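Long-range contacts in beta-1,3-glucosyltransferase (Paecilomyces sp. J18, PDB 5JVV), which is a fungal carbohydrate-active enzyme, a beta-1,3-glucosyltransferase, with a two-sheet beta-jelly-roll consistent with glycoside hydrolase family 16: residues A[81-86]-A[190-195]; A[131-136]-A[224-229]. One frame throughout, in Å; residues are numbered along the deposited sequence.

Contact 1 of 2, residues A[81-86]-A[190-195]; sequences IDHGLV and WTDEFI
I81 meets the six-membered end of the W190 indole: its CD1 methyl lies 3.8 Å from W190 CZ3, while CG1 comes to the indole edge in its plane. With chi1 at 54°, CG1 sits between the backbone N and the carbonyl carbon of I81. The chain then passes over one indole face, its D82 carbonyl carbon above the rim and H83 N 3.3 Å from W190 CE3. D82 sends its carboxylate forward, where OD1 accepts from H83 ND1 at 3.0 Å, the donor approaching from above the carboxylate plane. On this segment H83 does most of the touching. Its ring forms an offset stack on the five-membered ring of W190, with centroids 4.1 Å apart and planes inclined by 25°, and H83 CA adds a CH-pi contact over that same ring. W190 NE1, beneath the imidazole, donates a hydrogen bond to G233 O. At the far corner, H83 NE2 donates to D192 OD1 at 2.9 Å, on the anti side but tilted out of the plane of a carboxylate that stands almost perpendicular to the imidazole. G84 closes the pairing as an antiparallel hydrogen-bonded partner of W190: G84 N gives to W190 O at 3.1 Å, and W190 N returns a straighter bond to G84 O at 3.0 Å. Beyond W190, T191 N binds F194 O and T191 OG1 accepts from F194 N, an ST motif in the tight turn of the antiparallel hairpin 184-190/195-201, which the H83-D192 bond links to the start of strand 84-90. Two carboxylates grip the two imidazole nitrogens and fix the rotation of the ring on the indole; acidic neighbours on both nitrogens probably favour the protonated imidazolium.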
ATOM      1  N   ILE A  81     -14.688   5.809  -0.272  1.00 15.64           N
ATOM      2  CA  ILE A  81     -15.321   4.590  -0.744  1.00 16.81           C
ATOM      3  C   ILE A  81     -16.118   3.951   0.392  1.00 14.30           C
ATOM      4  O   ILE A  81     -15.703   3.982   1.551  1.00 15.26           O
ATOM      5  CB  ILE A  81     -14.275   3.591  -1.275  1.00 21.64           C
ATOM      6  CG1 ILE A  81     -13.198   3.341  -0.219  1.00 29.89           C
ATOM      7  CG2 ILE A  81     -13.636   4.116  -2.565  1.00 23.51           C
ATOM      8  CD1 ILE A  81     -12.534   1.980  -0.325  1.00 33.38           C
ATOM      9  N   ASP A  82     -17.272   3.379   0.066  1.00 13.93           N
ATOM     10  CA  ASP A  82     -18.092   2.730   1.083  1.00 14.20           C
ATOM     11  C   ASP A  82     -18.694   1.460   0.518  1.00 19.55           C
ATOM     12  O   ASP A  82     -19.702   1.500  -0.197  1.00 20.01           O
ATOM     13  CB  ASP A  82     -19.189   3.669   1.577  1.00 18.88           C
ATOM     14  CG  ASP A  82     -19.917   3.127   2.796  1.00 23.02           C
ATOM     15  OD1 ASP A  82     -19.452   2.118   3.377  1.00 20.58           O
ATOM     16  OD2 ASP A  82     -20.941   3.726   3.185  1.00 24.68           O
ATOM     17  N   HIS A  83     -18.070   0.332   0.860  1.00 16.24           N
ATOM     18  CA  HIS A  83     -18.360  -0.966   0.246  1.00 13.49           C
ATOM     19  C   HIS A  83     -18.088  -0.924  -1.260  1.00 15.42           C
ATOM     20  O   HIS A  83     -17.593   0.079  -1.780  1.00 23.70           O
ATOM     21  CB  HIS A  83     -19.793  -1.425   0.539  1.00 15.19           C
ATOM     22  CG  HIS A  83     -20.061  -1.698   1.990  1.00 17.66           C
ATOM     23  ND1 HIS A  83     -19.678  -0.841   2.999  1.00 18.44           N
ATOM     24  CD2 HIS A  83     -20.693  -2.732   2.594  1.00 16.45           C
ATOM     25  CE1 HIS A  83     -20.052  -1.341   4.166  1.00 16.69           C
ATOM     26  NE2 HIS A  83     -20.667  -2.487   3.949  1.00 20.52           N
ATOM     27  N   GLY A  84     -18.378  -2.017  -1.955  1.00 14.38           N
ATOM     28  CA  GLY A  84     -18.203  -2.073  -3.398  1.00 14.08           C
ATOM     29  C   GLY A  84     -16.894  -2.718  -3.815  1.00 16.01           C
ATOM     30  O   GLY A  84     -16.319  -3.520  -3.072  1.00 15.10           O
ATOM     31  N   LEU A  85     -16.415  -2.364  -5.006  1.00 11.92           N
ATOM     32  CA  LEU A  85     -15.151  -2.893  -5.505  1.00 11.78           C
ATOM     33  C   LEU A  85     -14.153  -1.780  -5.741  1.00 13.53           C
ATOM     34  O   LEU A  85     -14.521  -0.690  -6.184  1.00 17.31           O
ATOM     35  CB  LEU A  85     -15.344  -3.613  -6.836  1.00 13.08           C
ATOM     36  CG  LEU A  85     -16.287  -4.788  -6.982  1.00 17.86           C
ATOM     37  CD1 LEU A  85     -16.144  -5.320  -8.401  1.00 20.87           C
ATOM     38  CD2 LEU A  85     -15.950  -5.863  -5.968  1.00 22.61           C
ATOM     39  N   VAL A  86     -12.886  -2.064  -5.462  1.00  8.84           N
ATOM     40  CA  VAL A  86     -11.794  -1.174  -5.827  1.00 12.09           C
ATOM     41  C   VAL A  86     -10.824  -1.969  -6.697  1.00 13.41           C
ATOM     42  O   VAL A  86     -10.394  -3.056  -6.317  1.00 12.34           O
ATOM     43  CB  VAL A  86     -11.066  -0.645  -4.590  1.00 11.87           C
ATOM     44  CG1 VAL A  86      -9.844   0.177  -4.999  1.00 10.17           C
ATOM     45  CG2 VAL A  86     -12.010   0.184  -3.736  1.00 13.16           C
ATOM     46  N   TRP A 190     -15.560  -5.294  -0.834  1.00 10.99           N
ATOM     47  CA  TRP A 190     -15.913  -4.951   0.548  1.00 10.73           C
ATOM     48  C   TRP A 190     -17.430  -5.050   0.717  1.00 12.87           C
ATOM     49  O   TRP A 190     -18.179  -4.315   0.069  1.00 14.63           O
ATOM     50  CB  TRP A 190     -15.394  -3.534   0.830  1.00 11.98           C
ATOM     51  CG  TRP A 190     -15.828  -2.835   2.105  1.00 10.76           C
ATOM     52  CD1 TRP A 190     -16.499  -3.364   3.174  1.00 12.11           C
ATOM     53  CD2 TRP A 190     -15.590  -1.457   2.423  1.00 12.53           C
ATOM     54  NE1 TRP A 190     -16.693  -2.391   4.134  1.00 15.23           N
ATOM     55  CE2 TRP A 190     -16.151  -1.212   3.690  1.00 14.01           C
ATOM     56  CE3 TRP A 190     -14.960  -0.408   1.750  1.00 12.24           C
ATOM     57  CZ2 TRP A 190     -16.103   0.041   4.297  1.00 14.40           C
ATOM     58  CZ3 TRP A 190     -14.904   0.836   2.353  1.00 12.63           C
ATOM     59  CH2 TRP A 190     -15.477   1.052   3.613  1.00 15.06           C
ATOM     60  N   THR A 191     -17.876  -5.982   1.563  1.00 11.87           N
ATOM     61  CA  THR A 191     -19.301  -6.145   1.878  1.00 11.71           C
ATOM     62  C   THR A 191     -19.456  -6.070   3.387  1.00 12.27           C
ATOM     63  O   THR A 191     -18.463  -5.919   4.083  1.00 12.24           O
ATOM     64  CB  THR A 191     -19.856  -7.499   1.393  1.00 13.57           C
ATOM     65  OG1 THR A 191     -19.317  -8.557   2.200  1.00 17.30           O
ATOM     66  CG2 THR A 191     -19.511  -7.739  -0.061  1.00 14.13           C
ATOM     67  N   ASP A 192     -20.679  -6.174   3.900  1.00 12.45           N
ATOM     68  CA  ASP A 192     -20.869  -6.133   5.346  1.00 11.24           C
ATOM     69  C   ASP A 192     -20.071  -7.250   6.006  1.00 12.49           C
ATOM     70  O   ASP A 192     -19.473  -7.062   7.069  1.00 12.01           O
ATOM     71  CB  ASP A 192     -22.346  -6.322   5.712  1.00 13.09           C
ATOM     72  CG  ASP A 192     -23.151  -5.034   5.643  1.00 22.70           C
ATOM     73  OD1 ASP A 192     -22.555  -3.942   5.570  1.00 22.38           O
ATOM     74  OD2 ASP A 192     -24.400  -5.122   5.683  1.00 24.04           O
ATOM     75  N   GLU A 193     -20.060  -8.413   5.368  1.00 13.52           N
ATOM     76  CA  GLU A 193     -19.525  -9.615   5.996  1.00 14.49           C
ATOM     77  C   GLU A 193     -18.020  -9.776   5.848  1.00 14.16           C
ATOM     78  O   GLU A 193     -17.372 -10.384   6.704  1.00 14.84           O
ATOM     79  CB  GLU A 193     -20.232 -10.844   5.433  1.00 15.75           C
ATOM     80  CG  GLU A 193     -21.691 -10.920   5.843  1.00 16.40           C
ATOM     81  CD  GLU A 193     -22.525 -11.789   4.919  1.00 27.24           C
ATOM     82  OE1 GLU A 193     -21.963 -12.377   3.968  1.00 28.74           O
ATOM     83  OE2 GLU A 193     -23.750 -11.877   5.143  1.00 39.89           O
ATOM     84  N   PHE A 194     -17.456  -9.254   4.762  1.00 13.86           N
ATOM     85  CA  PHE A 194     -16.052  -9.519   4.490  1.00 12.92           C
ATOM     86  C   PHE A 194     -15.353  -8.452   3.662  1.00 13.16           C
ATOM     87  O   PHE A 194     -15.989  -7.641   2.987  1.00 12.76           O
ATOM     88  CB  PHE A 194     -15.881 -10.895   3.820  1.00 12.65           C
ATOM     89  CG  PHE A 194     -16.634 -11.058   2.516  1.00 16.88           C
ATOM     90  CD1 PHE A 194     -16.195 -10.430   1.351  1.00 13.31           C
ATOM     91  CD2 PHE A 194     -17.746 -11.879   2.449  1.00 18.59           C
ATOM     92  CE1 PHE A 194     -16.879 -10.595   0.157  1.00 18.86           C
ATOM     93  CE2 PHE A 194     -18.432 -12.057   1.252  1.00 18.35           C
ATOM     94  CZ  PHE A 194     -17.997 -11.406   0.109  1.00 18.38           C
ATOM     95  N   ILE A 195     -14.029  -8.458   3.746  1.00 10.19           N
ATOM     96  CA  ILE A 195     -13.192  -7.766   2.781  1.00  9.77           C
ATOM     97  C   ILE A 195     -12.319  -8.827   2.133  1.00 10.12           C
ATOM     98  O   ILE A 195     -11.598  -9.556   2.818  1.00 11.85           O
ATOM     99  CB  ILE A 195     -12.333  -6.678   3.455  1.00 11.67           C
ATOM    100  CG1 ILE A 195     -13.225  -5.488   3.811  1.00 16.12           C
ATOM    101  CG2 ILE A 195     -11.214  -6.223   2.525  1.00 12.32           C
ATOM    102  CD1 ILE A 195     -12.687  -4.647   4.928  1.00 20.39           C
TER

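Contact 2 of 2, residues A[131-136]-A[224-229]; sequences MVLHTK and GNFKGT
M131 faces G224 and L133 faces F226 across two strands that run nearly parallel, 13° apart, with their axes 8.8 Å from each other at closest approach. No hydrogen bond joins the segments; they belong to different sheets packed face to face, so packing, without hydrogen bonds, bridges the gap. F226 contributes the largest share of its segment. With chi1 at -63°, its CG is anti to the carbonyl carbon and the ring projects to the strand beyond. L133 lays one methyl over it: CD1 stands 3.7 Å from the ring centroid of F226, only 6° off the normal, a CH-pi contact almost exactly above the centre. The other methyl, CD2, reaches back to F226 CB at 3.8 Å, so both branches lie on the same side of the ring. M131 takes the rim instead. Its CB approaches F226 CZ at 3.9 Å, and its carbonyl O lies in the ring plane at the edge. Farther out, the methionine chain bends at chi3 and brings SD to 3.8 Å from G224 N, with CE also close; the glycine backbone lets the thioether lie directly against it. Around this apolar layer, strand 130-134 is held between strands 116-121 and 165-168 of its own sheet, and strand 224-226 pairs with strand 195-201. L197 of that last strand touches both M131 and F226, and F226 also touches C165 and V167 of strand 165-168, completing the face-to-face sheet packing of a beta-sandwich core.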
ATOM      1  N   MET A 131      -0.945  -8.274   3.633  1.00  9.84           N
ATOM      2  CA  MET A 131      -2.258  -7.646   3.731  1.00 11.34           C
ATOM      3  C   MET A 131      -2.620  -7.630   5.203  1.00 12.77           C
ATOM      4  O   MET A 131      -2.467  -8.643   5.887  1.00 12.14           O
ATOM      5  CB  MET A 131      -3.295  -8.464   2.955  1.00  8.87           C
ATOM      6  CG  MET A 131      -3.013  -8.503   1.443  1.00  8.48           C
ATOM      7  SD  MET A 131      -3.892  -9.827   0.604  1.00 11.41           S
ATOM      8  CE  MET A 131      -2.898 -11.225   1.137  1.00 13.94           C
ATOM      9  N   VAL A 132      -3.084  -6.487   5.702  1.00  9.46           N
ATOM     10  CA  VAL A 132      -3.373  -6.355   7.134  1.00 10.42           C
ATOM     11  C   VAL A 132      -4.683  -5.608   7.341  1.00 12.41           C
ATOM     12  O   VAL A 132      -4.929  -4.597   6.681  1.00 13.83           O
ATOM     13  CB  VAL A 132      -2.274  -5.541   7.865  1.00 13.52           C
ATOM     14  CG1 VAL A 132      -2.472  -5.611   9.384  1.00 13.31           C
ATOM     15  CG2 VAL A 132      -0.881  -6.028   7.501  1.00 16.10           C
ATOM     16  N   LEU A 133      -5.526  -6.099   8.250  1.00  8.34           N
ATOM     17  CA  LEU A 133      -6.623  -5.276   8.751  1.00 10.98           C
ATOM     18  C   LEU A 133      -6.401  -4.992  10.229  1.00 11.61           C
ATOM     19  O   LEU A 133      -5.856  -5.828  10.954  1.00 11.68           O
ATOM     20  CB  LEU A 133      -7.977  -5.969   8.570  1.00 13.36           C
ATOM     21  CG  LEU A 133      -8.789  -5.617   7.320  1.00 13.43           C
ATOM     22  CD1 LEU A 133      -8.028  -5.908   6.030  1.00 14.55           C
ATOM     23  CD2 LEU A 133     -10.130  -6.352   7.325  1.00 13.39           C
ATOM     24  N   HIS A 134      -6.809  -3.803  10.659  1.00 10.38           N
ATOM     25  CA  HIS A 134      -6.905  -3.478  12.075  1.00 11.28           C
ATOM     26  C   HIS A 134      -8.329  -3.018  12.287  1.00 12.15           C
ATOM     27  O   HIS A 134      -8.810  -2.153  11.553  1.00 13.21           O
ATOM     28  CB  HIS A 134      -5.948  -2.337  12.449  1.00 14.79           C
ATOM     29  CG  HIS A 134      -4.503  -2.641  12.198  1.00 14.66           C
ATOM     30  ND1 HIS A 134      -3.713  -3.307  13.110  1.00 16.04           N
ATOM     31  CD2 HIS A 134      -3.701  -2.350  11.147  1.00 18.22           C
ATOM     32  CE1 HIS A 134      -2.488  -3.418  12.629  1.00 15.05           C
ATOM     33  NE2 HIS A 134      -2.454  -2.848  11.439  1.00 14.37           N
ATOM     34  N   THR A 135      -9.012  -3.593  13.272  1.00 11.92           N
ATOM     35  CA  THR A 135     -10.412  -3.258  13.516  1.00 10.13           C
ATOM     36  C   THR A 135     -10.608  -2.760  14.940  1.00  9.14           C
ATOM     37  O   THR A 135      -9.827  -3.106  15.826  1.00 12.88           O
ATOM     38  CB  THR A 135     -11.341  -4.476  13.297  1.00 10.49           C
ATOM     39  OG1 THR A 135     -10.958  -5.550  14.173  1.00 11.80           O
ATOM     40  CG2 THR A 135     -11.281  -4.969  11.856  1.00 13.82           C
ATOM     41  N   LYS A 136     -11.662  -1.975  15.169  1.00 11.38           N
ATOM     42  CA  LYS A 136     -12.014  -1.595  16.550  1.00 13.84           C
ATOM     43  C   LYS A 136     -12.616  -2.774  17.312  1.00 13.93           C
ATOM     44  O   LYS A 136     -12.283  -3.007  18.481  1.00 17.60           O
ATOM     45  CB  LYS A 136     -12.993  -0.412  16.569  1.00 18.44           C
ATOM     46  CG  LYS A 136     -12.424   0.912  16.070  1.00 21.84           C
ATOM     47  CD  LYS A 136     -13.534   1.933  15.758  1.00 25.72           C
ATOM     48  CE  LYS A 136     -13.970   2.704  16.995  1.00 37.06           C
ATOM     49  NZ  LYS A 136     -15.062   3.696  16.736  1.00 36.57           N
ATOM     50  N   GLY A 224      -6.310 -12.729   0.038  1.00 12.85           N
ATOM     51  CA  GLY A 224      -6.602 -12.506   1.443  1.00 12.57           C
ATOM     52  C   GLY A 224      -8.109 -12.489   1.649  1.00 12.97           C
ATOM     53  O   GLY A 224      -8.816 -11.699   1.020  1.00 13.43           O
ATOM     54  N   ASN A 225      -8.611 -13.369   2.507  1.00 11.27           N
ATOM     55  CA  ASN A 225     -10.052 -13.470   2.733  1.00  8.90           C
ATOM     56  C   ASN A 225     -10.374 -13.051   4.163  1.00 10.14           C
ATOM     57  O   ASN A 225     -10.306 -13.869   5.091  1.00 12.89           O
ATOM     58  CB  ASN A 225     -10.541 -14.894   2.445  1.00 10.31           C
ATOM     59  CG  ASN A 225     -12.058 -14.992   2.333  1.00 10.22           C
ATOM     60  OD1 ASN A 225     -12.793 -14.136   2.835  1.00 13.15           O
ATOM     61  ND2 ASN A 225     -12.536 -16.059   1.689  1.00 13.88           N
ATOM     62  N   PHE A 226     -10.700 -11.774   4.343  1.00  9.87           N
ATOM     63  CA  PHE A 226     -10.946 -11.251   5.685  1.00  9.28           C
ATOM     64  C   PHE A 226     -12.414 -11.420   6.045  1.00 10.10           C
ATOM     65  O   PHE A 226     -13.262 -10.559   5.777  1.00 12.73           O
ATOM     66  CB  PHE A 226     -10.460  -9.805   5.824  1.00  9.78           C
ATOM     67  CG  PHE A 226      -8.970  -9.656   5.644  1.00 10.64           C
ATOM     68  CD1 PHE A 226      -8.120  -9.651   6.740  1.00 11.66           C
ATOM     69  CD2 PHE A 226      -8.423  -9.552   4.369  1.00  8.47           C
ATOM     70  CE1 PHE A 226      -6.739  -9.523   6.580  1.00  9.17           C
ATOM     71  CE2 PHE A 226      -7.052  -9.429   4.184  1.00 10.58           C
ATOM     72  CZ  PHE A 226      -6.202  -9.415   5.299  1.00 10.01           C
ATOM     73  N   LYS A 227     -12.693 -12.550   6.679  1.00 10.69           N
ATOM     74  CA  LYS A 227     -14.049 -13.008   6.931  1.00 10.94           C
ATOM     75  C   LYS A 227     -13.946 -13.903   8.153  1.00 12.43           C
ATOM     76  O   LYS A 227     -12.983 -14.656   8.283  1.00 12.58           O
ATOM     77  CB  LYS A 227     -14.545 -13.787   5.713  1.00 13.39           C
ATOM     78  CG  LYS A 227     -15.902 -14.449   5.866  1.00 18.25           C
ATOM     79  CD  LYS A 227     -16.370 -14.960   4.497  1.00 28.30           C
ATOM     80  CE  LYS A 227     -17.041 -16.313   4.600  1.00 35.40           C
ATOM     81  NZ  LYS A 227     -16.068 -17.370   4.992  1.00 38.62           N
ATOM     82  N   GLY A 228     -14.904 -13.803   9.066  1.00 10.59           N
ATOM     83  CA  GLY A 228     -14.816 -14.577  10.292  1.00 13.98           C
ATOM     84  C   GLY A 228     -15.833 -14.227  11.353  1.00 13.88           C
ATOM     85  O   GLY A 228     -17.033 -14.200  11.096  1.00 13.07           O
ATOM     86  N   THR A 229     -15.344 -13.961  12.561  1.00 11.61           N
ATOM     87  CA  THR A 229     -16.204 -13.921  13.742  1.00 11.90           C
ATOM     88  C   THR A 229     -16.864 -12.577  14.008  1.00 12.38           C
ATOM     89  O   THR A 229     -17.526 -12.403  15.030  1.00 16.20           O
ATOM     90  CB  THR A 229     -15.438 -14.339  15.007  1.00 10.56           C
ATOM     91  OG1 THR A 229     -14.411 -13.382  15.298  1.00 12.55           O
ATOM     92  CG2 THR A 229     -14.818 -15.707  14.823  1.00 12.26           C
TER

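Overall arrangement
Contact 1 is partly buried and polar at its outer side, whereas contact 2 is wholly buried and apolar. The first works within one sheet, at the end where strands 84-90 and 184-190 pair, and combines backbone bonds, a ring stack and carboxylates. The second joins opposing sheets through packing without hydrogen bonds. Their centres are 12 Å apart, and strand 195-201 links them: I195 O receives a probable hydrogen bond from F226 N at 2.8 Å, I195 CD1 packs on L133 CD2, and F194 rests against F226 and K227. The turn of contact 1 therefore leads directly into the strand beside contact 2.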